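Local coordinates for protein glutaredoxin-2 (Vaccinia virus, PDB 2G2Q) that passes disulfide bonds between viral redox proteins and membrane-protein substrates in the host cytoplasm, a thiol-disulfide transfer needed for virion morphogenesis and replication, at residues K27-I32 with I106-I111; L92-T95 with S100-N103; K75-T80 with A114-W119. One frame throughout, in Å; residues are numbered along the deposited sequence.

In the fold
Glutaredoxin-2 is a worked example of how a thioredoxin-type sheet is tied to its late helix. From the N terminus, the chain runs through strand 3-9 and helix 14-24 into residues 27-32, where contact 1 opens a loop that closes only at helix 104-113. Residues 75-80, on strand 71-77, fall within that loop but find their partners after the helix, at 114-119, which makes contacts 1 and 3 cross. Contact 2 closes a short loop between strand 82-85 and helix 104-113 and is enclosed by both. Lys75 and a shared sulfate join contacts 1 and 3, whereas Leu107 packs on Val102 between contacts 1 and 2.

Contact 1 of 3, residues K27-I32 with I106-I111; sequences KSEYDI and ILKSEI. With SO4 (sulfate ion), chain D.
The backbones of 27-32 and 106-111 stay well apart: the closest CA atoms, those of Tyr30 and Ile111, are 10.2 Å from each other, and no hydrogen bond crosses between the segments. Segment 27-32 leads into the edge strand that runs on to residue 36. Residues 106-111 lie within helix 104-113, so side chains alone span the gap. Tyr30 and Ile111 do most of this work, their side chains running antiparallel alongside one another. The CG2 branch of Ile111 approaches the phenol end of the ring obliquely, 3.6 Å from Tyr30 CZ and 3.4 Å from Tyr30 OH. That branch reaches the ring because it stands anti to the backbone N of Ile111, while CG1 lies anti to the carbonyl carbon (chi1 -73°). This is a helix packing on the sheet of a thioredoxin fold, and both residues also touch Leu5 on the neighbouring parallel strand 3-9. Beyond the phenol end sits a sulfate ion, most likely picked up from the crystallisation solution; Tyr30 OH donates to its O2 at 2.6 Å, with that oxygen in the ring plane at the edge. Asn3, Lys75 and Tyr116 also bind the ion. At the margin of the contact, the extended chains of Glu29 and Lys108 meet at about a right angle. Their salt bridge is long, 3.7 Å from Glu29 OE1 to Lys108 NZ, and OE1 sits nearer the last methylene than the ammonium nitrogen. Glu112 brings a like charge close to Glu29 OE2, which the nearby lysine probably offsets in part.

Contact 2 of 3, residues L92-T95 with S100-N103; sequences LDFT and SLVN
A single antiparallel beta bridge pins together the two ends of a surface loop that precedes helix 104-113, pairing Leu92 with Val102 at a CA-CA distance of 5.2 Å. This is a non-hydrogen-bonded pair, flanked on one side by a backbone bond between Asn103 and Ser91 and on the other by Asp93 N to Leu101 O, 3.2 Å long and fairly straight at 164°, with the donor tilted somewhat from the carbonyl plane. The same oxygen also receives a CA-H...O contact from Leu92 CA at 3.6 Å, and Leu92 CD1 lies more loosely against Val102 CG1. Leu101 is the buried residue of the contact. With its CG anti to the backbone N (chi1 -167°), it brings its CD2 methyl up to Asp93 O (3.3 Å) and to Phe94 CD1 (3.8 Å). The methyl meets the ring at its edge and in its plane, not over a face, and also packs on Phe94 CA. In this thioredoxin fold the loop lies against helix 14-24, whose Ile15 touches Phe94 and whose Val19 and Ala22 touch Val102; Tyr69 meets the Phe94 ring as well. An Asx turn shapes the chain beyond the bridge: Asp93 OD1 accepts from Thr95 N at 2.9 Å, the donor standing above the carboxylate plane. At the far end Asn103 takes the N-cap position of helix 104-113, where its OD1 accepts a weak bond from Ile106 N.

Contact 3 of 3, residues K75-T80 with A114-W119; sequences KYNPQT and ATYGVW. With SO4 (sulfate ion), chain D.
This is a largely side-chain contact with one bond to a main-chain carbonyl, at one end of the central sheet, where strand 71-77 runs out and the chain leaving helix 104-113 turns into a short, weakly bonded edge strand at about 116-117. Strand 82-85 lies between the two in the sheet, so residues 75-80 and 114-119 meet across it through Lys75, Asn77, Ala114 and Tyr116. Lys75 is the hub. Its chain leaves anti to the backbone N and then bends at chi3 (72°), which swings the ammonium group over to the carbonyl of Ala114. The strongest partner of this buried lysine is Ile111 O, near the end of the helix; Ala114 O is a further backbone acceptor, 2.9 Å from Lys75 NZ, which lies in the carbonyl plane and on a lone pair. Ala114 CB packs alongside NZ. The link thus ties the exit of the last helix of this thioredoxin fold to strand 71-77 of its sheet. Tyr116 crosses the lysine chain at about a right angle, its OH 3.4 Å from Lys75 CE, while CE2 of the ring has Asn77 CB 3.8 Å away. The same sulfate that Tyr30 and Asn3 bind bridges the two polar ends. Tyr116 OH donates to sulfate O1 at 2.7 Å. Lys75 NZ donates to sulfate O2 at 3.0 Å. A weak bond also joins the lysine to O1. At the end of the strand, Asn77 OD1 forms an Asx turn with Gln79 N, in the carbonyl plane, extended to an Asx motif by Thr80 N from above it, each at 2.9 Å; the two bonds hold the helically wound 78-80 to Asn77 and help fix its amide, whose plane stands 78° from the Tyr116 ring.

Contact 1 of 3, residues K27-I32 with I106-I111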
ATOM      1  N   LYS A  27     -15.275  -0.693  -5.005  1.00 32.78           N
ATOM      2  CA  LYS A  27     -15.801   0.696  -5.085  1.00 32.72           C
ATOM      3  C   LYS A  27     -17.258   0.883  -4.650  1.00 32.78           C
ATOM      4  O   LYS A  27     -17.678   1.998  -4.310  1.00 32.85           O
ATOM      5  CB  LYS A  27     -15.605   1.297  -6.485  1.00 32.72           C
ATOM      6  CG  LYS A  27     -16.432   0.649  -7.615  1.00 32.34           C
ATOM      7  CD  LYS A  27     -15.934   1.145  -8.964  1.00 32.77           C
ATOM      8  CE  LYS A  27     -16.020   0.074 -10.047  1.00 33.43           C
ATOM      9  NZ  LYS A  27     -17.345   0.029 -10.712  1.00 32.76           N
ATOM     10  N   SER A  28     -18.037  -0.191  -4.682  1.00 32.76           N
ATOM     11  CA  SER A  28     -19.413  -0.106  -4.240  1.00 33.01           C
ATOM     12  C   SER A  28     -19.452  -0.103  -2.714  1.00 32.90           C
ATOM     13  O   SER A  28     -20.483   0.164  -2.113  1.00 32.75           O
ATOM     14  CB  SER A  28     -20.239  -1.256  -4.814  1.00 33.15           C
ATOM     15  OG  SER A  28     -19.940  -2.479  -4.163  1.00 34.32           O
ATOM     16  N   GLU A  29     -18.307  -0.376  -2.097  1.00 33.04           N
ATOM     17  CA  GLU A  29     -18.217  -0.472  -0.649  1.00 33.27           C
ATOM     18  C   GLU A  29     -17.389   0.661  -0.041  1.00 32.56           C
ATOM     19  O   GLU A  29     -17.719   1.173   1.029  1.00 32.72           O
ATOM     20  CB  GLU A  29     -17.647  -1.837  -0.265  1.00 33.22           C
ATOM     21  CG  GLU A  29     -17.889  -2.276   1.183  1.00 34.19           C
ATOM     22  CD  GLU A  29     -17.405  -3.710   1.430  1.00 35.08           C
ATOM     23  OE1 GLU A  29     -17.231  -4.468   0.439  1.00 37.68           O
ATOM     24  OE2 GLU A  29     -17.194  -4.080   2.609  1.00 36.66           O
ATOM     25  N   TYR A  30     -16.318   1.055  -0.718  1.00 31.94           N
ATOM     26  CA  TYR A  30     -15.457   2.110  -0.196  1.00 31.37           C
ATOM     27  C   TYR A  30     -15.175   3.188  -1.218  1.00 31.38           C
ATOM     28  O   TYR A  30     -15.035   2.903  -2.412  1.00 31.04           O
ATOM     29  CB  TYR A  30     -14.111   1.545   0.255  1.00 31.25           C
ATOM     30  CG  TYR A  30     -14.168   0.477   1.314  1.00 30.66           C
ATOM     31  CD1 TYR A  30     -14.136  -0.866   0.967  1.00 29.27           C
ATOM     32  CD2 TYR A  30     -14.230   0.810   2.671  1.00 31.06           C
ATOM     33  CE1 TYR A  30     -14.171  -1.855   1.931  1.00 29.54           C
ATOM     34  CE2 TYR A  30     -14.260  -0.177   3.645  1.00 29.31           C
ATOM     35  CZ  TYR A  30     -14.232  -1.507   3.261  1.00 29.53           C
ATOM     36  OH  TYR A  30     -14.271  -2.502   4.210  1.00 30.88           O
ATOM     37  N   ASP A  31     -15.090   4.427  -0.739  1.00 31.47           N
ATOM     38  CA  ASP A  31     -14.411   5.488  -1.484  1.00 31.72           C
ATOM     39  C   ASP A  31     -12.901   5.205  -1.443  1.00 31.69           C
ATOM     40  O   ASP A  31     -12.389   4.643  -0.476  1.00 31.43           O
ATOM     41  CB  ASP A  31     -14.709   6.867  -0.885  1.00 31.75           C
ATOM     42  CG  ASP A  31     -16.154   7.281  -1.056  1.00 33.27           C
ATOM     43  OD1 ASP A  31     -16.804   6.814  -2.020  1.00 34.24           O
ATOM     44  OD2 ASP A  31     -16.652   8.078  -0.219  1.00 35.83           O
ATOM     45  N   ILE A  32     -12.203   5.587  -2.506  1.00 31.71           N
ATOM     46  CA  ILE A  32     -10.774   5.307  -2.646  1.00 31.47           C
ATOM     47  C   ILE A  32     -10.014   6.597  -2.928  1.00 31.17           C
ATOM     48  O   ILE A  32     -10.443   7.414  -3.755  1.00 31.02           O
ATOM     49  CB  ILE A  32     -10.508   4.295  -3.791  1.00 31.48           C
ATOM     50  CG1 ILE A  32     -11.223   2.975  -3.497  1.00 32.13           C
ATOM     51  CG2 ILE A  32      -9.011   4.063  -3.975  1.00 31.36           C
ATOM     52  CD1 ILE A  32     -11.566   2.166  -4.735  1.00 33.50           C
ATOM     53  N   ILE A 106      -8.548 -12.355  -0.111  1.00 29.65           N
ATOM     54  CA  ILE A 106      -7.781 -12.162   1.122  1.00 28.96           C
ATOM     55  C   ILE A 106      -7.669 -10.673   1.445  1.00 28.99           C
ATOM     56  O   ILE A 106      -7.762 -10.272   2.611  1.00 28.75           O
ATOM     57  CB  ILE A 106      -6.380 -12.831   1.065  1.00 28.90           C
ATOM     58  CG1 ILE A 106      -6.521 -14.351   0.879  1.00 28.32           C
ATOM     59  CG2 ILE A 106      -5.572 -12.528   2.328  1.00 27.56           C
ATOM     60  CD1 ILE A 106      -5.203 -15.062   0.532  1.00 28.39           C
ATOM     61  N   LEU A 107      -7.493  -9.861   0.407  1.00 28.66           N
ATOM     62  CA  LEU A 107      -7.409  -8.423   0.583  1.00 28.86           C
ATOM     63  C   LEU A 107      -8.731  -7.870   1.136  1.00 29.29           C
ATOM     64  O   LEU A 107      -8.724  -7.067   2.066  1.00 28.71           O
ATOM     65  CB  LEU A 107      -7.004  -7.725  -0.722  1.00 28.09           C
ATOM     66  CG  LEU A 107      -6.833  -6.210  -0.628  1.00 28.65           C
ATOM     67  CD1 LEU A 107      -5.758  -5.794   0.396  1.00 28.19           C
ATOM     68  CD2 LEU A 107      -6.527  -5.619  -1.981  1.00 28.73           C
ATOM     69  N   LYS A 108      -9.855  -8.323   0.577  1.00 29.72           N
ATOM     70  CA  LYS A 108     -11.159  -7.927   1.083  1.00 30.55           C
ATOM     71  C   LYS A 108     -11.292  -8.232   2.582  1.00 30.77           C
ATOM     72  O   LYS A 108     -11.644  -7.338   3.369  1.00 31.05           O
ATOM     73  CB  LYS A 108     -12.302  -8.568   0.290  1.00 30.47           C
ATOM     74  CG  LYS A 108     -13.660  -7.946   0.639  1.00 31.13           C
ATOM     75  CD  LYS A 108     -14.856  -8.541  -0.126  1.00 31.16           C
ATOM     76  CE  LYS A 108     -16.114  -7.681   0.137  1.00 31.17           C
ATOM     77  NZ  LYS A 108     -17.302  -8.012  -0.719  1.00 32.01           N
ATOM     78  N   SER A 109     -11.001  -9.479   2.965  1.00 30.62           N
ATOM     79  CA  SER A 109     -11.021  -9.898   4.372  1.00 30.71           C
ATOM     80  C   SER A 109     -10.174  -8.987   5.250  1.00 30.94           C
ATOM     81  O   SER A 109     -10.649  -8.524   6.289  1.00 30.99           O
ATOM     82  CB  SER A 109     -10.503 -11.331   4.550  1.00 30.62           C
ATOM     83  OG  SER A 109     -11.201 -12.258   3.750  1.00 31.48           O
ATOM     84  N   GLU A 110      -8.923  -8.754   4.841  1.00 30.63           N
ATOM     85  CA  GLU A 110      -7.980  -7.978   5.639  1.00 31.17           C
ATOM     86  C   GLU A 110      -8.461  -6.536   5.830  1.00 30.80           C
ATOM     87  O   GLU A 110      -8.295  -5.949   6.913  1.00 31.00           O
ATOM     88  CB  GLU A 110      -6.580  -8.010   5.015  1.00 31.09           C
ATOM     89  CG  GLU A 110      -5.971  -9.431   4.950  1.00 32.68           C
ATOM     90  CD  GLU A 110      -4.642  -9.490   4.180  1.00 32.55           C
ATOM     91  OE1 GLU A 110      -3.708 -10.176   4.653  1.00 35.54           O
ATOM     92  OE2 GLU A 110      -4.522  -8.851   3.107  1.00 33.52           O
ATOM     93  N   ILE A 111      -9.048  -5.971   4.773  1.00 30.17           N
ATOM     94  CA  ILE A 111      -9.595  -4.619   4.825  1.00 30.01           C
ATOM     95  C   ILE A 111     -10.813  -4.590   5.757  1.00 30.14           C
ATOM     96  O   ILE A 111     -11.025  -3.636   6.498  1.00 29.89           O
ATOM     97  CB  ILE A 111     -10.022  -4.127   3.421  1.00 29.68           C
ATOM     98  CG1 ILE A 111      -8.801  -3.811   2.570  1.00 29.60           C
ATOM     99  CG2 ILE A 111     -10.941  -2.894   3.518  1.00 29.03           C
ATOM    100  CD1 ILE A 111      -9.162  -3.652   1.095  1.00 29.77           C
TER
HETATM  101  S   SO4 D 125     -15.571  -1.280   7.366  1.00 57.10           S
HETATM  102  O1  SO4 D 125     -15.029  -0.585   8.524  1.00 57.18           O
HETATM  103  O2  SO4 D 125     -14.528  -2.084   6.732  1.00 57.82           O
HETATM  104  O3  SO4 D 125     -16.649  -2.155   7.833  1.00 58.74           O
HETATM  105  O4  SO4 D 125     -16.103  -0.308   6.411  1.00 56.05           O

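Contact 2 of 3, residues L92-T95 with S100-N103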
ATOM      1  N   LEU A  92      -0.555 -10.514  -0.659  1.00 31.36           N
ATOM      2  CA  LEU A  92       0.454 -10.145  -1.645  1.00 31.18           C
ATOM      3  C   LEU A  92       1.459 -11.253  -1.919  1.00 30.90           C
ATOM      4  O   LEU A  92       1.889 -11.944  -1.005  1.00 30.84           O
ATOM      5  CB  LEU A  92       1.200  -8.881  -1.199  1.00 30.96           C
ATOM      6  CG  LEU A  92       0.729  -7.518  -1.715  1.00 30.82           C
ATOM      7  CD1 LEU A  92      -0.733  -7.507  -2.136  1.00 29.25           C
ATOM      8  CD2 LEU A  92       1.005  -6.448  -0.661  1.00 30.38           C
ATOM      9  N   ASP A  93       1.821 -11.412  -3.190  1.00 30.57           N
ATOM     10  CA  ASP A  93       2.937 -12.265  -3.580  1.00 30.32           C
ATOM     11  C   ASP A  93       3.773 -11.569  -4.660  1.00 29.88           C
ATOM     12  O   ASP A  93       3.485 -11.699  -5.855  1.00 29.38           O
ATOM     13  CB  ASP A  93       2.448 -13.629  -4.068  1.00 30.13           C
ATOM     14  CG  ASP A  93       3.595 -14.555  -4.473  1.00 31.45           C
ATOM     15  OD1 ASP A  93       4.769 -14.106  -4.491  1.00 31.43           O
ATOM     16  OD2 ASP A  93       3.328 -15.743  -4.772  1.00 33.20           O
ATOM     17  N   PHE A  94       4.812 -10.853  -4.235  1.00 29.61           N
ATOM     18  CA  PHE A  94       5.663 -10.081  -5.162  1.00 29.92           C
ATOM     19  C   PHE A  94       6.512 -10.933  -6.152  1.00 30.70           C
ATOM     20  O   PHE A  94       7.186 -10.378  -7.050  1.00 30.33           O
ATOM     21  CB  PHE A  94       6.580  -9.137  -4.394  1.00 29.32           C
ATOM     22  CG  PHE A  94       5.868  -8.032  -3.645  1.00 29.56           C
ATOM     23  CD1 PHE A  94       4.625  -7.543  -4.071  1.00 27.49           C
ATOM     24  CD2 PHE A  94       6.481  -7.436  -2.537  1.00 28.40           C
ATOM     25  CE1 PHE A  94       3.996  -6.504  -3.393  1.00 28.27           C
ATOM     26  CE2 PHE A  94       5.859  -6.391  -1.845  1.00 28.29           C
ATOM     27  CZ  PHE A  94       4.615  -5.915  -2.283  1.00 29.07           C
ATOM     28  N   THR A  95       6.491 -12.259  -5.982  1.00 31.17           N
ATOM     29  CA  THR A  95       7.146 -13.167  -6.936  1.00 32.33           C
ATOM     30  C   THR A  95       6.314 -13.322  -8.207  1.00 33.39           C
ATOM     31  O   THR A  95       6.731 -14.001  -9.132  1.00 33.53           O
ATOM     32  CB  THR A  95       7.438 -14.585  -6.349  1.00 31.98           C
ATOM     33  OG1 THR A  95       6.206 -15.287  -6.115  1.00 31.44           O
ATOM     34  CG2 THR A  95       8.250 -14.502  -5.052  1.00 31.78           C
ATOM     35  N   SER A 100      -2.471 -12.090 -10.295  1.00 41.05           N
ATOM     36  CA  SER A 100      -1.993 -12.993  -9.228  1.00 40.00           C
ATOM     37  C   SER A 100      -1.058 -12.385  -8.171  1.00 38.76           C
ATOM     38  O   SER A 100      -0.759 -13.016  -7.161  1.00 38.35           O
ATOM     39  CB  SER A 100      -1.287 -14.186  -9.863  1.00 40.02           C
ATOM     40  OG  SER A 100      -2.159 -14.860 -10.744  1.00 41.84           O
ATOM     41  N   LEU A 101      -0.566 -11.185  -8.449  1.00 37.63           N
ATOM     42  CA  LEU A 101       0.148 -10.373  -7.487  1.00 36.84           C
ATOM     43  C   LEU A 101      -0.751 -10.091  -6.268  1.00 36.50           C
ATOM     44  O   LEU A 101      -0.282 -10.067  -5.122  1.00 35.52           O
ATOM     45  CB  LEU A 101       0.531  -9.060  -8.171  1.00 36.62           C
ATOM     46  CG  LEU A 101       1.536  -8.080  -7.575  1.00 37.01           C
ATOM     47  CD1 LEU A 101       0.968  -7.285  -6.386  1.00 35.35           C
ATOM     48  CD2 LEU A 101       2.834  -8.799  -7.206  1.00 38.48           C
ATOM     49  N   VAL A 102      -2.037  -9.859  -6.546  1.00 36.24           N
ATOM     50  CA  VAL A 102      -3.032  -9.590  -5.522  1.00 35.96           C
ATOM     51  C   VAL A 102      -4.106 -10.675  -5.528  1.00 35.41           C
ATOM     52  O   VAL A 102      -4.604 -11.090  -6.581  1.00 35.85           O
ATOM     53  CB  VAL A 102      -3.729  -8.204  -5.694  1.00 36.21           C
ATOM     54  CG1 VAL A 102      -4.381  -7.777  -4.386  1.00 36.89           C
ATOM     55  CG2 VAL A 102      -2.758  -7.128  -6.158  1.00 35.70           C
ATOM     56  N   ASN A 103      -4.440 -11.141  -4.337  1.00 34.38           N
ATOM     57  CA  ASN A 103      -5.551 -12.038  -4.144  1.00 33.30           C
ATOM     58  C   ASN A 103      -6.670 -11.241  -3.480  1.00 33.01           C
ATOM     59  O   ASN A 103      -6.575 -10.873  -2.306  1.00 32.91           O
ATOM     60  CB  ASN A 103      -5.105 -13.209  -3.284  1.00 33.19           C
ATOM     61  CG  ASN A 103      -6.193 -14.214  -3.073  1.00 32.59           C
ATOM     62  OD1 ASN A 103      -7.342 -13.859  -2.817  1.00 33.04           O
ATOM     63  ND2 ASN A 103      -5.838 -15.487  -3.167  1.00 32.54           N
TER

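Contact 3 of 3, residues K75-T80 with A114-W119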
ATOM      1  N   LYS A  75      -7.733   2.613   6.298  1.00 28.68           N
ATOM      2  CA  LYS A  75      -9.175   2.615   6.225  1.00 28.79           C
ATOM      3  C   LYS A  75      -9.603   3.755   7.134  1.00 28.39           C
ATOM      4  O   LYS A  75      -9.328   3.736   8.336  1.00 28.78           O
ATOM      5  CB  LYS A  75      -9.726   1.246   6.665  1.00 28.53           C
ATOM      6  CG  LYS A  75     -11.237   1.116   6.582  1.00 29.35           C
ATOM      7  CD  LYS A  75     -11.730  -0.317   6.837  1.00 28.65           C
ATOM      8  CE  LYS A  75     -11.615  -0.736   8.305  1.00 28.14           C
ATOM      9  NZ  LYS A  75     -12.040  -2.162   8.489  1.00 28.41           N
ATOM     10  N   TYR A  76     -10.225   4.775   6.547  1.00 28.01           N
ATOM     11  CA  TYR A  76     -10.698   5.930   7.306  1.00 27.25           C
ATOM     12  C   TYR A  76     -12.224   5.962   7.380  1.00 27.21           C
ATOM     13  O   TYR A  76     -12.919   5.833   6.354  1.00 26.78           O
ATOM     14  CB  TYR A  76     -10.184   7.253   6.697  1.00 27.17           C
ATOM     15  CG  TYR A  76     -10.598   8.461   7.505  1.00 26.95           C
ATOM     16  CD1 TYR A  76     -10.190   8.602   8.834  1.00 25.22           C
ATOM     17  CD2 TYR A  76     -11.418   9.453   6.962  1.00 27.06           C
ATOM     18  CE1 TYR A  76     -10.549   9.701   9.589  1.00 25.85           C
ATOM     19  CE2 TYR A  76     -11.796  10.570   7.720  1.00 25.89           C
ATOM     20  CZ  TYR A  76     -11.360  10.676   9.041  1.00 26.75           C
ATOM     21  OH  TYR A  76     -11.734  11.762   9.834  1.00 28.11           O
ATOM     22  N   ASN A  77     -12.740   6.162   8.589  1.00 27.12           N
ATOM     23  CA  ASN A  77     -14.176   6.331   8.780  1.00 27.04           C
ATOM     24  C   ASN A  77     -14.530   7.784   9.025  1.00 27.32           C
ATOM     25  O   ASN A  77     -14.359   8.280  10.138  1.00 27.82           O
ATOM     26  CB  ASN A  77     -14.710   5.431   9.919  1.00 26.46           C
ATOM     27  CG  ASN A  77     -16.231   5.493  10.060  1.00 24.95           C
ATOM     28  OD1 ASN A  77     -16.846   6.573  10.055  1.00 24.07           O
ATOM     29  ND2 ASN A  77     -16.840   4.340  10.175  1.00 23.55           N
ATOM     30  N   PRO A  78     -15.103   8.451   8.009  1.00 27.88           N
ATOM     31  CA  PRO A  78     -15.352   9.909   8.033  1.00 27.51           C
ATOM     32  C   PRO A  78     -16.413  10.347   9.061  1.00 27.68           C
ATOM     33  O   PRO A  78     -16.463  11.523   9.474  1.00 28.17           O
ATOM     34  CB  PRO A  78     -15.865  10.199   6.620  1.00 27.42           C
ATOM     35  CG  PRO A  78     -15.543   8.980   5.811  1.00 28.07           C
ATOM     36  CD  PRO A  78     -15.613   7.833   6.770  1.00 27.58           C
ATOM     37  N   GLN A  79     -17.265   9.418   9.457  1.00 27.34           N
ATOM     38  CA  GLN A  79     -18.319   9.716  10.409  1.00 27.21           C
ATOM     39  C   GLN A  79     -17.809   9.584  11.847  1.00 27.00           C
ATOM     40  O   GLN A  79     -18.034  10.469  12.671  1.00 26.80           O
ATOM     41  CB  GLN A  79     -19.509   8.790  10.153  1.00 27.26           C
ATOM     42  CG  GLN A  79     -20.182   9.029   8.817  1.00 27.91           C
ATOM     43  CD  GLN A  79     -21.362   9.976   8.930  1.00 31.23           C
ATOM     44  OE1 GLN A  79     -21.254  11.069   9.500  1.00 32.40           O
ATOM     45  NE2 GLN A  79     -22.509   9.555   8.394  1.00 30.32           N
ATOM     46  N   THR A  80     -17.136   8.475  12.158  1.00 27.17           N
ATOM     47  CA  THR A  80     -16.513   8.317  13.481  1.00 27.41           C
ATOM     48  C   THR A  80     -15.178   9.051  13.609  1.00 27.87           C
ATOM     49  O   THR A  80     -14.726   9.307  14.716  1.00 27.89           O
ATOM     50  CB  THR A  80     -16.258   6.851  13.871  1.00 27.32           C
ATOM     51  OG1 THR A  80     -15.142   6.341  13.128  1.00 27.15           O
ATOM     52  CG2 THR A  80     -17.490   5.979  13.672  1.00 26.61           C
ATOM     53  N   ALA A 114      -9.808  -4.941   9.653  1.00 30.24           N
ATOM     54  CA  ALA A 114      -8.923  -3.921  10.198  1.00 29.98           C
ATOM     55  C   ALA A 114      -9.649  -3.091  11.273  1.00 30.02           C
ATOM     56  O   ALA A 114     -10.701  -2.524  11.016  1.00 29.59           O
ATOM     57  CB  ALA A 114      -8.421  -3.032   9.073  1.00 29.78           C
ATOM     58  N   THR A 115      -9.075  -3.032  12.469  1.00 30.62           N
ATOM     59  CA  THR A 115      -9.723  -2.390  13.606  1.00 31.58           C
ATOM     60  C   THR A 115      -9.464  -0.899  13.688  1.00 32.20           C
ATOM     61  O   THR A 115      -8.357  -0.447  13.449  1.00 33.09           O
ATOM     62  CB  THR A 115      -9.292  -3.021  14.938  1.00 32.03           C
ATOM     63  OG1 THR A 115      -7.880  -2.821  15.121  1.00 32.73           O
ATOM     64  CG2 THR A 115      -9.644  -4.503  14.976  1.00 29.91           C
ATOM     65  N   TYR A 116     -10.496  -0.149  14.054  1.00 33.06           N
ATOM     66  CA  TYR A 116     -10.427   1.309  14.188  1.00 33.92           C
ATOM     67  C   TYR A 116      -9.830   1.802  15.493  1.00 35.40           C
ATOM     68  O   TYR A 116      -9.973   1.162  16.535  1.00 35.26           O
ATOM     69  CB  TYR A 116     -11.823   1.908  14.079  1.00 32.67           C
ATOM     70  CG  TYR A 116     -12.354   1.889  12.685  1.00 31.25           C
ATOM     71  CD1 TYR A 116     -13.451   1.103  12.353  1.00 30.07           C
ATOM     72  CD2 TYR A 116     -11.759   2.643  11.693  1.00 27.99           C
ATOM     73  CE1 TYR A 116     -13.943   1.080  11.070  1.00 29.09           C
ATOM     74  CE2 TYR A 116     -12.238   2.621  10.420  1.00 28.47           C
ATOM     75  CZ  TYR A 116     -13.336   1.834  10.108  1.00 29.09           C
ATOM     76  OH  TYR A 116     -13.812   1.809   8.819  1.00 30.25           O
ATOM     77  N   GLY A 117      -9.188   2.969  15.416  1.00 37.47           N
ATOM     78  CA  GLY A 117      -8.728   3.702  16.585  1.00 39.58           C
ATOM     79  C   GLY A 117      -8.528   5.181  16.330  1.00 41.75           C
ATOM     80  O   GLY A 117      -8.479   5.648  15.178  1.00 41.53           O
ATOM     81  N   VAL A 118      -8.426   5.927  17.421  1.00 44.29           N
ATOM     82  CA  VAL A 118      -7.909   7.299  17.382  1.00 46.86           C
ATOM     83  C   VAL A 118      -6.423   7.225  17.767  1.00 48.32           C
ATOM     84  O   VAL A 118      -6.079   6.742  18.866  1.00 48.98           O
ATOM     85  CB  VAL A 118      -8.689   8.235  18.357  1.00 46.89           C
ATOM     86  CG1 VAL A 118      -7.900   9.514  18.668  1.00 47.08           C
ATOM     87  CG2 VAL A 118     -10.073   8.564  17.801  1.00 47.18           C
ATOM     88  N   TRP A 119      -5.558   7.673  16.856  1.00 49.75           N
ATOM     89  CA  TRP A 119      -4.109   7.767  17.108  1.00 51.26           C
ATOM     90  C   TRP A 119      -3.732   9.222  17.350  1.00 52.08           C
ATOM     91  O   TRP A 119      -4.035  10.076  16.508  1.00 52.31           O
ATOM     92  CB  TRP A 119      -3.295   7.203  15.927  1.00 51.56           C
ATOM     93  CG  TRP A 119      -3.871   5.929  15.324  1.00 52.08           C
ATOM     94  CD1 TRP A 119      -4.516   4.907  15.990  1.00 52.21           C
ATOM     95  CD2 TRP A 119      -3.846   5.548  13.943  1.00 52.56           C
ATOM     96  NE1 TRP A 119      -4.888   3.922  15.101  1.00 52.27           N
ATOM     97  CE2 TRP A 119      -4.492   4.292  13.840  1.00 52.46           C
ATOM     98  CE3 TRP A 119      -3.343   6.145  12.777  1.00 53.36           C
ATOM     99  CZ2 TRP A 119      -4.648   3.631  12.614  1.00 52.15           C
ATOM    100  CZ3 TRP A 119      -3.488   5.473  11.564  1.00 52.23           C
ATOM    101  CH2 TRP A 119      -4.142   4.237  11.495  1.00 51.38           C
TER
HETATM  102  S   SO4 D 125     -15.571  -1.280   7.366  1.00 57.10           S
HETATM  103  O1  SO4 D 125     -15.029  -0.585   8.524  1.00 57.18           O
HETATM  104  O2  SO4 D 125     -14.528  -2.084   6.732  1.00 57.82           O
HETATM  105  O3  SO4 D 125     -16.649  -2.155   7.833  1.00 58.74           O
HETATM  106  O4  SO4 D 125     -16.103  -0.308   6.411  1.00 56.05           O